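Acinetobacter secreted protease CpaA (Acinetobacter nosocomialis M2, PDB 6O38) is a secreted zinc metalloprotease that binds the chaperone CpaB and probably cleaves proteins outside the cell after type II secretion. Local coordinates at residues Val98-Ile109 with Leu120-Ala131. Residues are numbered along the deposited sequence; the frame is centred on the assembly and turned at random.
Sequences VSPTTGSNYELI and LIQDDKWAQTIA
Glu107 and Ala127 face each other where residues 98-109 run alongside residues 120-131, and the glutamate illustrates how one carboxylate can shape a loop. Its CB lies 4.1 Å from Ala127 CB. With CG anti to the backbone N (chi1 180°) and the chain extended beyond it, the carboxylate reaches back to its own loop. There OE2 receives the backbone N of Thr101 at 2.9 Å, on the syn side, while OE1 takes both Thr102 N, also syn, and Thr102 OG1, which comes from above the carboxylate plane at 2.8 Å. Glu107 OE1 also comes to 4.1 Å from Ala127 CB. These bonds probably help to hold the chain after Pro100, whose ring lies against residues 121-130: Pro100 CB meets Ala127 CB at 3.9 Å, and CG touches Ile121 and Ile130.

The backbone of Glu107 pairs in parallel with strand 129-131, its N bonded to Thr129 O and its O receiving Ala131 N. Before this pairing, Gln128 N gives Ser104 O a nearly straight bond (173°) in the carbonyl plane. On the Tyr106 side, Ala131 CB sits 3.3 Å from Tyr106 OH and also touches Leu108 CD1. At the other end, Ser99 OG donates to Leu120 O at 2.8 Å.

Residues 120-131 fall in a StcE-type beta-sandwich domain, to which 98-109 probably also belongs, given its strand pairing. Strand 106-108 forms one margin of a small sheet, with 129-131 between it and 152-154, whereas strands 90-98 and 116-121 pair in the facing layer; Ile109 and Ile130 bridge the layers by packing on Val119.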
ATOM      1  N   VAL A  98      13.001  11.452  29.305  1.00 65.65           N
ATOM      2  CA  VAL A  98      13.584  10.603  30.336  1.00 66.38           C
ATOM      3  C   VAL A  98      14.942  10.130  29.836  1.00 64.94           C
ATOM      4  O   VAL A  98      15.118   9.869  28.641  1.00 63.00           O
ATOM      5  CB  VAL A  98      12.664   9.411  30.688  1.00 66.42           C
ATOM      6  CG1 VAL A  98      12.448   8.512  29.477  1.00 64.15           C
ATOM      7  CG2 VAL A  98      13.230   8.618  31.859  1.00 67.54           C
ATOM      8  N   SER A  99      15.909  10.042  30.743  1.00 67.64           N
ATOM      9  CA  SER A  99      17.265   9.687  30.363  1.00 66.73           C
ATOM     10  C   SER A  99      17.831   8.632  31.300  1.00 67.25           C
ATOM     11  O   SER A  99      17.443   8.558  32.470  1.00 69.08           O
ATOM     12  CB  SER A  99      18.179  10.922  30.381  1.00 67.55           C
ATOM     13  OG  SER A  99      17.676  11.943  29.537  1.00 67.39           O
ATOM     14  N   PRO A 100      18.747   7.797  30.809  1.00 68.27           N
ATOM     15  CA  PRO A 100      19.488   6.911  31.713  1.00 69.17           C
ATOM     16  C   PRO A 100      20.364   7.721  32.654  1.00 71.02           C
ATOM     17  O   PRO A 100      20.963   8.724  32.263  1.00 70.96           O
ATOM     18  CB  PRO A 100      20.327   6.051  30.761  1.00 67.33           C
ATOM     19  CG  PRO A 100      20.446   6.873  29.519  1.00 66.63           C
ATOM     20  CD  PRO A 100      19.143   7.608  29.404  1.00 66.71           C
ATOM     21  N   THR A 101      20.437   7.276  33.908  1.00 70.02           N
ATOM     22  CA  THR A 101      21.159   8.014  34.933  1.00 72.09           C
ATOM     23  C   THR A 101      22.377   7.282  35.472  1.00 72.68           C
ATOM     24  O   THR A 101      23.252   7.930  36.057  1.00 74.08           O
ATOM     25  CB  THR A 101      20.231   8.352  36.110  1.00 74.22           C
ATOM     26  OG1 THR A 101      19.704   7.143  36.669  1.00 74.56           O
ATOM     27  CG2 THR A 101      19.080   9.233  35.642  1.00 73.98           C
ATOM     28  N   THR A 102      22.461   5.968  35.298  1.00 73.88           N
ATOM     29  CA  THR A 102      23.606   5.185  35.738  1.00 74.44           C
ATOM     30  C   THR A 102      24.534   4.955  34.553  1.00 72.51           C
ATOM     31  O   THR A 102      24.083   4.541  33.479  1.00 70.52           O
ATOM     32  CB  THR A 102      23.166   3.847  36.332  1.00 74.89           C
ATOM     33  OG1 THR A 102      22.833   2.939  35.273  1.00 72.75           O
ATOM     34  CG2 THR A 102      21.951   4.038  37.227  1.00 76.38           C
ATOM     35  N   GLY A 103      25.823   5.214  34.751  1.00 74.20           N
ATOM     36  CA  GLY A 103      26.802   5.041  33.694  1.00 72.66           C
ATOM     37  C   GLY A 103      27.197   3.594  33.472  1.00 71.90           C
ATOM     38  O   GLY A 103      28.279   3.311  32.951  1.00 71.32           O
ATOM     39  N   SER A 104      26.319   2.670  33.854  1.00 73.61           N
ATOM     40  CA  SER A 104      26.630   1.247  33.839  1.00 73.37           C
ATOM     41  C   SER A 104      26.382   0.663  32.448  1.00 71.03           C
ATOM     42  O   SER A 104      26.181   1.380  31.465  1.00 69.86           O
ATOM     43  CB  SER A 104      25.816   0.524  34.909  1.00 74.71           C
ATOM     44  OG  SER A 104      24.458   0.413  34.521  1.00 73.81           O
ATOM     45  N   ASN A 105      26.396  -0.668  32.360  1.00 71.57           N
ATOM     46  CA  ASN A 105      26.273  -1.366  31.088  1.00 69.34           C
ATOM     47  C   ASN A 105      24.834  -1.653  30.683  1.00 68.16           C
ATOM     48  O   ASN A 105      24.579  -1.898  29.499  1.00 66.36           O
ATOM     49  CB  ASN A 105      27.049  -2.687  31.136  1.00 69.61           C
ATOM     50  CG  ASN A 105      28.504  -2.524  30.740  1.00 69.69           C
ATOM     51  OD1 ASN A 105      28.830  -1.767  29.826  1.00 68.53           O
ATOM     52  ND2 ASN A 105      29.388  -3.235  31.431  1.00 71.16           N
ATOM     53  N   TYR A 106      23.894  -1.631  31.624  1.00 66.55           N
ATOM     54  CA  TYR A 106      22.507  -1.955  31.319  1.00 65.81           C
ATOM     55  C   TYR A 106      21.598  -1.152  32.235  1.00 67.28           C
ATOM     56  O   TYR A 106      21.808  -1.128  33.452  1.00 69.28           O
ATOM     57  CB  TYR A 106      22.249  -3.458  31.487  1.00 65.89           C
ATOM     58  CG  TYR A 106      20.854  -3.906  31.107  1.00 65.13           C
ATOM     59  CD1 TYR A 106      19.821  -3.895  32.035  1.00 66.56           C
ATOM     60  CD2 TYR A 106      20.575  -4.353  29.823  1.00 63.10           C
ATOM     61  CE1 TYR A 106      18.546  -4.307  31.692  1.00 66.00           C
ATOM     62  CE2 TYR A 106      19.305  -4.769  29.472  1.00 62.51           C
ATOM     63  CZ  TYR A 106      18.294  -4.744  30.410  1.00 63.98           C
ATOM     64  OH  TYR A 106      17.028  -5.158  30.064  1.00 63.52           O
ATOM     65  N   GLU A 107      20.598  -0.498  31.650  1.00 66.27           N
ATOM     66  CA  GLU A 107      19.654   0.297  32.425  1.00 67.66           C
ATOM     67  C   GLU A 107      18.280   0.226  31.779  1.00 66.67           C
ATOM     68  O   GLU A 107      18.136   0.509  30.586  1.00 64.88           O
ATOM     69  CB  GLU A 107      20.114   1.755  32.531  1.00 68.20           C
ATOM     70  CG  GLU A 107      19.162   2.640  33.320  1.00 69.76           C
ATOM     71  CD  GLU A 107      19.801   3.943  33.753  1.00 70.90           C
ATOM     72  OE1 GLU A 107      21.016   4.116  33.519  1.00 70.59           O
ATOM     73  OE2 GLU A 107      19.089   4.794  34.326  1.00 72.18           O
ATOM     74  N   LEU A 108      17.280  -0.154  32.569  1.00 64.83           N
ATOM     75  CA  LEU A 108      15.896  -0.096  32.122  1.00 64.32           C
ATOM     76  C   LEU A 108      15.373   1.332  32.213  1.00 64.94           C
ATOM     77  O   LEU A 108      15.589   2.024  33.211  1.00 66.70           O
ATOM     78  CB  LEU A 108      15.021  -1.024  32.963  1.00 65.64           C
ATOM     79  CG  LEU A 108      13.552  -1.104  32.542  1.00 65.28           C
ATOM     80  CD1 LEU A 108      13.425  -1.555  31.097  1.00 62.93           C
ATOM     81  CD2 LEU A 108      12.788  -2.027  33.459  1.00 66.82           C
ATOM     82  N   ILE A 109      14.687   1.764  31.164  1.00 64.60           N
ATOM     83  CA  ILE A 109      14.181   3.138  31.070  1.00 65.04           C
ATOM     84  C   ILE A 109      12.773   3.157  31.648  1.00 66.34           C
ATOM     85  O   ILE A 109      11.906   2.412  31.161  1.00 65.60           O
ATOM     86  CB  ILE A 109      14.191   3.636  29.622  1.00 63.06           C
ATOM     87  CG1 ILE A 109      15.626   3.808  29.123  1.00 62.29           C
ATOM     88  CG2 ILE A 109      13.424   4.944  29.506  1.00 63.65           C
ATOM     89  CD1 ILE A 109      16.476   4.701  30.002  1.00 63.62           C
ATOM     90  N   LEU A 120      16.216  10.310  25.757  1.00 63.23           N
ATOM     91  CA  LEU A 120      17.312  11.131  25.263  1.00 63.72           C
ATOM     92  C   LEU A 120      18.593  10.742  25.991  1.00 64.12           C
ATOM     93  O   LEU A 120      18.627  10.721  27.226  1.00 64.61           O
ATOM     94  CB  LEU A 120      16.964  12.616  25.441  1.00 64.50           C
ATOM     95  CG  LEU A 120      17.894  13.797  25.153  1.00 65.28           C
ATOM     96  CD1 LEU A 120      18.511  14.288  26.444  1.00 66.28           C
ATOM     97  CD2 LEU A 120      18.960  13.477  24.105  1.00 65.04           C
ATOM     98  N   ILE A 121      19.637  10.433  25.223  1.00 65.83           N
ATOM     99  CA  ILE A 121      20.930  10.002  25.748  1.00 66.22           C
ATOM    100  C   ILE A 121      21.947  11.115  25.537  1.00 67.24           C
ATOM    101  O   ILE A 121      22.062  11.658  24.431  1.00 67.31           O
ATOM    102  CB  ILE A 121      21.397   8.699  25.077  1.00 65.40           C
ATOM    103  CG1 ILE A 121      20.424   7.560  25.387  1.00 64.52           C
ATOM    104  CG2 ILE A 121      22.805   8.341  25.524  1.00 65.74           C
ATOM    105  CD1 ILE A 121      20.832   6.237  24.790  1.00 63.73           C
ATOM    106  N   GLN A 122      22.687  11.448  26.594  1.00 69.70           N
ATOM    107  CA  GLN A 122      23.694  12.500  26.561  1.00 70.88           C
ATOM    108  C   GLN A 122      25.024  11.980  27.093  1.00 71.22           C
ATOM    109  O   GLN A 122      25.122  10.871  27.628  1.00 70.72           O
ATOM    110  CB  GLN A 122      23.265  13.715  27.393  1.00 71.93           C
ATOM    111  CG  GLN A 122      21.853  14.180  27.152  1.00 71.81           C
ATOM    112  CD  GLN A 122      21.490  15.392  27.987  1.00 72.94           C
ATOM    113  OE1 GLN A 122      21.406  15.311  29.214  1.00 73.85           O
ATOM    114  NE2 GLN A 122      21.279  16.524  27.327  1.00 73.39           N
ATOM    115  N   ASP A 123      26.058  12.814  26.933  1.00 70.68           N
ATOM    116  CA  ASP A 123      27.380  12.489  27.461  1.00 71.09           C
ATOM    117  C   ASP A 123      27.324  12.247  28.964  1.00 71.35           C
ATOM    118  O   ASP A 123      27.944  11.305  29.473  1.00 71.21           O
ATOM    119  CB  ASP A 123      28.369  13.608  27.131  1.00 72.12           C
ATOM    120  CG  ASP A 123      28.949  13.479  25.732  1.00 72.14           C
ATOM    121  OD1 ASP A 123      28.848  12.376  25.153  1.00 71.28           O
ATOM    122  OD2 ASP A 123      29.504  14.469  25.215  1.00 73.03           O
ATOM    123  N   ASP A 124      26.565  13.075  29.685  1.00 72.19           N
ATOM    124  CA  ASP A 124      26.465  13.000  31.136  1.00 72.89           C
ATOM    125  C   ASP A 124      25.329  12.102  31.609  1.00 72.50           C
ATOM    126  O   ASP A 124      25.274  11.781  32.801  1.00 74.07           O
ATOM    127  CB  ASP A 124      26.287  14.410  31.718  1.00 74.86           C
ATOM    128  CG  ASP A 124      25.123  15.158  31.087  1.00 74.56           C
ATOM    129  OD1 ASP A 124      24.530  14.629  30.123  1.00 72.91           O
ATOM    130  OD2 ASP A 124      24.808  16.283  31.543  1.00 76.07           O
ATOM    131  N   LYS A 125      24.433  11.684  30.715  1.00 72.74           N
ATOM    132  CA  LYS A 125      23.353  10.745  31.037  1.00 72.15           C
ATOM    133  C   LYS A 125      23.409   9.618  30.009  1.00 70.51           C
ATOM    134  O   LYS A 125      22.742   9.678  28.970  1.00 69.89           O
ATOM    135  CB  LYS A 125      21.985  11.431  31.058  1.00 72.52           C
ATOM    136  CG  LYS A 125      21.906  12.629  31.989  1.00 74.58           C
ATOM    137  CD  LYS A 125      20.507  13.213  32.025  1.00 75.11           C
ATOM    138  CE  LYS A 125      20.335  14.150  33.202  1.00 77.65           C
ATOM    139  NZ  LYS A 125      18.927  14.606  33.313  1.00 78.18           N
ATOM    140  N   TRP A 126      24.193   8.583  30.306  1.00 69.29           N
ATOM    141  CA  TRP A 126      24.551   7.578  29.316  1.00 68.19           C
ATOM    142  C   TRP A 126      24.504   6.191  29.942  1.00 67.61           C
ATOM    143  O   TRP A 126      24.657   6.031  31.155  1.00 68.55           O
ATOM    144  CB  TRP A 126      25.947   7.854  28.733  1.00 68.50           C
ATOM    145  CG  TRP A 126      26.434   6.817  27.763  1.00 67.78           C
ATOM    146  CD1 TRP A 126      26.233   6.795  26.414  1.00 67.40           C
ATOM    147  CD2 TRP A 126      27.205   5.651  28.073  1.00 67.39           C
ATOM    148  NE1 TRP A 126      26.832   5.685  25.865  1.00 66.66           N
ATOM    149  CE2 TRP A 126      27.433   4.966  26.864  1.00 66.66           C
ATOM    150  CE3 TRP A 126      27.721   5.117  29.258  1.00 67.90           C
ATOM    151  CZ2 TRP A 126      28.158   3.777  26.805  1.00 66.06           C
ATOM    152  CZ3 TRP A 126      28.440   3.938  29.198  1.00 67.49           C
ATOM    153  CH2 TRP A 126      28.651   3.281  27.981  1.00 66.47           C
ATOM    154  N   ALA A 127      24.294   5.190  29.088  1.00 67.54           N
ATOM    155  CA  ALA A 127      24.357   3.789  29.474  1.00 67.07           C
ATOM    156  C   ALA A 127      24.724   2.971  28.245  1.00 65.91           C
ATOM    157  O   ALA A 127      24.341   3.314  27.123  1.00 65.38           O
ATOM    158  CB  ALA A 127      23.031   3.298  30.066  1.00 66.95           C
ATOM    159  N   GLN A 128      25.474   1.888  28.466  1.00 67.09           N
ATOM    160  CA  GLN A 128      25.918   1.051  27.355  1.00 66.07           C
ATOM    161  C   GLN A 128      24.733   0.481  26.585  1.00 64.95           C
ATOM    162  O   GLN A 128      24.700   0.525  25.351  1.00 64.33           O
ATOM    163  CB  GLN A 128      26.814  -0.076  27.873  1.00 66.27           C
ATOM    164  CG  GLN A 128      27.321  -1.029  26.801  1.00 65.32           C
ATOM    165  CD  GLN A 128      28.370  -0.396  25.908  1.00 65.58           C
ATOM    166  OE1 GLN A 128      29.427   0.025  26.377  1.00 66.61           O
ATOM    167  NE2 GLN A 128      28.085  -0.329  24.612  1.00 64.76           N
ATOM    168  N   THR A 129      23.748  -0.057  27.301  1.00 63.13           N
ATOM    169  CA  THR A 129      22.560  -0.631  26.682  1.00 62.22           C
ATOM    170  C   THR A 129      21.337  -0.172  27.458  1.00 62.75           C
ATOM    171  O   THR A 129      21.251  -0.394  28.670  1.00 63.56           O
ATOM    172  CB  THR A 129      22.630  -2.162  26.654  1.00 61.52           C
ATOM    173  OG1 THR A 129      23.843  -2.576  26.012  1.00 61.09           O
ATOM    174  CG2 THR A 129      21.439  -2.736  25.901  1.00 60.57           C
ATOM    175  N   ILE A 130      20.400   0.466  26.767  1.00 59.48           N
ATOM    176  CA  ILE A 130      19.139   0.883  27.363  1.00 59.94           C
ATOM    177  C   ILE A 130      18.049  -0.063  26.886  1.00 59.11           C
ATOM    178  O   ILE A 130      18.072  -0.553  25.752  1.00 58.08           O
ATOM    179  CB  ILE A 130      18.794   2.350  27.024  1.00 60.27           C
ATOM    180  CG1 ILE A 130      18.738   2.557  25.510  1.00 59.31           C
ATOM    181  CG2 ILE A 130      19.801   3.296  27.658  1.00 61.28           C
ATOM    182  CD1 ILE A 130      17.723   3.593  25.075  1.00 59.60           C
ATOM    183  N   ALA A 131      17.090  -0.334  27.764  1.00 59.72           N
ATOM    184  CA  ALA A 131      16.007  -1.263  27.480  1.00 59.16           C
ATOM    185  C   ALA A 131      14.675  -0.543  27.616  1.00 59.55           C
ATOM    186  O   ALA A 131      14.431   0.135  28.618  1.00 60.99           O
ATOM    187  CB  ALA A 131      16.056  -2.470  28.420  1.00 59.79           C
TER